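Side-chain contact in Non-sulfated chondroitin lyase E66 (PDB 3VSN), which cleaves non-sulfated chondroitin as a baculovirus envelope lyase essential for oral infectivity, and may digest the chondroitin sulfate barrier of the host midgut's peritrophic matrix: residues N257-F260 against T261-Y264. Numbering follows the deposited sequence.
Sequences NSYF and TFAY
With chi1 of Thr261 at 71°, OG1 sits between its own backbone N and carbonyl carbon and turns back to Ser258, while CG2 stands anti to the carbonyl carbon, beside the backbone N. Thr261 OG1 donates to Ser258 O, 2.7 Å away, in the carbonyl plane, and Thr261 N gives the same oxygen a second bond from above that plane. CG2 lies over one face of the Phe260 ring, 3.9 Å from its centroid, a CH-pi contact. One residue on, Phe262 turns its ring edge to the face of Tyr259 in an offset edge-to-face pair with planes at 62°; Tyr259 CA lies over a face of the Phe262 ring. Tyr259 O accepts from Phe262 N (3.0 Å), again from above the carbonyl plane, and a water bridges it to Ala263 N. Farther along, the Tyr264 ring meets Phe260 O edge-on, CD2 at 3.3 Å, and its OH bonds to Ser45 of helix 29-48. Ser258 O and Tyr259 O thus have two partners each, and i to i+3 bonds with an inserted water replace regular i to i+4 bonding between helix 253-258, which holds the proton donor Tyr254, and helix 262-269.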
ATOM      1  N   ASN A 257     -10.769   0.424   1.201  1.00 19.22           N
ATOM      2  CA  ASN A 257     -12.168   0.029   1.007  1.00 19.97           C
ATOM      3  C   ASN A 257     -13.195   1.133   1.230  1.00 19.38           C
ATOM      4  O   ASN A 257     -14.244   1.144   0.584  1.00 19.43           O
ATOM      5  CB  ASN A 257     -12.518  -1.164   1.902  1.00 21.46           C
ATOM      6  CG  ASN A 257     -12.307  -2.488   1.210  1.00 23.39           C
ATOM      7  OD1 ASN A 257     -13.005  -2.821   0.249  1.00 24.60           O
ATOM      8  ND2 ASN A 257     -11.339  -3.258   1.694  1.00 24.51           N
ATOM      9  N   SER A 258     -12.890   2.053   2.139  1.00 18.91           N
ATOM     10  CA  SER A 258     -13.860   3.087   2.484  0.50 18.47           C
ATOM     11  C   SER A 258     -13.397   4.503   2.145  1.00 18.15           C
ATOM     12  O   SER A 258     -14.125   5.470   2.385  1.00 17.88           O
ATOM     13  CB  SER A 258     -14.283   2.966   3.953  0.50 18.60           C
ATOM     14  OG  SER A 258     -15.083   1.807   4.147  0.50 18.40           O
ATOM     15  N   TYR A 259     -12.213   4.620   1.541  1.00 17.50           N
ATOM     16  CA  TYR A 259     -11.660   5.937   1.198  1.00 17.19           C
ATOM     17  C   TYR A 259     -12.619   6.854   0.432  1.00 16.70           C
ATOM     18  O   TYR A 259     -12.681   8.052   0.719  1.00 16.48           O
ATOM     19  CB  TYR A 259     -10.335   5.823   0.434  1.00 17.06           C
ATOM     20  CG  TYR A 259      -9.582   7.135   0.345  1.00 17.50           C
ATOM     21  CD1 TYR A 259      -9.833   8.041  -0.691  1.00 17.63           C
ATOM     22  CD2 TYR A 259      -8.621   7.474   1.296  1.00 17.61           C
ATOM     23  CE1 TYR A 259      -9.152   9.246  -0.770  1.00 18.09           C
ATOM     24  CE2 TYR A 259      -7.932   8.676   1.222  1.00 18.26           C
ATOM     25  CZ  TYR A 259      -8.201   9.556   0.189  1.00 18.22           C
ATOM     26  OH  TYR A 259      -7.522  10.748   0.112  1.00 19.14           O
ATOM     27  N   PHE A 260     -13.353   6.305  -0.535  1.00 16.18           N
ATOM     28  CA  PHE A 260     -14.230   7.123  -1.375  1.00 16.26           C
ATOM     29  C   PHE A 260     -15.316   7.855  -0.571  1.00 16.21           C
ATOM     30  O   PHE A 260     -15.803   8.899  -0.999  1.00 15.82           O
ATOM     31  CB  PHE A 260     -14.845   6.303  -2.520  1.00 16.25           C
ATOM     32  CG  PHE A 260     -16.079   5.540  -2.131  1.00 16.48           C
ATOM     33  CD1 PHE A 260     -15.979   4.328  -1.459  1.00 16.63           C
ATOM     34  CD2 PHE A 260     -17.346   6.032  -2.440  1.00 16.73           C
ATOM     35  CE1 PHE A 260     -17.119   3.623  -1.095  1.00 16.72           C
ATOM     36  CE2 PHE A 260     -18.488   5.332  -2.077  1.00 16.84           C
ATOM     37  CZ  PHE A 260     -18.372   4.125  -1.403  1.00 16.73           C
ATOM     38  N   THR A 261     -15.683   7.311   0.591  1.00 16.23           N
ATOM     39  CA  THR A 261     -16.703   7.936   1.441  1.00 16.26           C
ATOM     40  C   THR A 261     -16.223   9.237   2.090  1.00 16.59           C
ATOM     41  O   THR A 261     -17.041  10.084   2.452  1.00 16.34           O
ATOM     42  CB  THR A 261     -17.208   7.000   2.565  1.00 16.15           C
ATOM     43  OG1 THR A 261     -16.181   6.821   3.551  1.00 15.95           O
ATOM     44  CG2 THR A 261     -17.648   5.645   2.014  1.00 15.79           C
ATOM     45  N   PHE A 262     -14.906   9.392   2.238  1.00 16.50           N
ATOM     46  CA  PHE A 262     -14.357  10.515   3.003  1.00 16.81           C
ATOM     47  C   PHE A 262     -14.761  11.872   2.434  1.00 16.83           C
ATOM     48  O   PHE A 262     -15.107  12.779   3.192  1.00 16.76           O
ATOM     49  CB  PHE A 262     -12.828  10.428   3.147  1.00 17.19           C
ATOM     50  CG  PHE A 262     -12.340   9.182   3.848  1.00 17.43           C
ATOM     51  CD1 PHE A 262     -13.167   8.456   4.703  1.00 17.54           C
ATOM     52  CD2 PHE A 262     -11.027   8.755   3.672  1.00 17.77           C
ATOM     53  CE1 PHE A 262     -12.704   7.315   5.340  1.00 17.82           C
ATOM     54  CE2 PHE A 262     -10.558   7.619   4.314  1.00 17.81           C
ATOM     55  CZ  PHE A 262     -11.395   6.898   5.147  1.00 17.80           C
ATOM     56  N   ALA A 263     -14.731  11.993   1.106  1.00 16.72           N
ATOM     57  CA  ALA A 263     -15.133  13.223   0.415  1.00 16.81           C
ATOM     58  C   ALA A 263     -16.584  13.617   0.718  1.00 16.95           C
ATOM     59  O   ALA A 263     -16.904  14.807   0.791  1.00 16.79           O
ATOM     60  CB  ALA A 263     -14.923  13.087  -1.086  1.00 16.38           C
ATOM     61  N   TYR A 264     -17.449  12.618   0.890  1.00 17.05           N
ATOM     62  CA  TYR A 264     -18.860  12.851   1.222  1.00 17.25           C
ATOM     63  C   TYR A 264     -19.015  13.435   2.625  1.00 17.55           C
ATOM     64  O   TYR A 264     -19.700  14.443   2.807  1.00 17.85           O
ATOM     65  CB  TYR A 264     -19.677  11.561   1.084  1.00 17.08           C
ATOM     66  CG  TYR A 264     -19.766  11.053  -0.334  1.00 17.06           C
ATOM     67  CD1 TYR A 264     -20.823  11.426  -1.162  1.00 17.10           C
ATOM     68  CD2 TYR A 264     -18.787  10.206  -0.855  1.00 17.12           C
ATOM     69  CE1 TYR A 264     -20.907  10.963  -2.467  1.00 17.03           C
ATOM     70  CE2 TYR A 264     -18.861   9.741  -2.160  1.00 17.06           C
ATOM     71  CZ  TYR A 264     -19.921  10.124  -2.960  1.00 17.11           C
ATOM     72  OH  TYR A 264     -19.997   9.664  -4.255  1.00 17.15           O
TER
HETATM   73  O   HOH W   1     -12.800  10.403  -0.699  1.00 15.47           O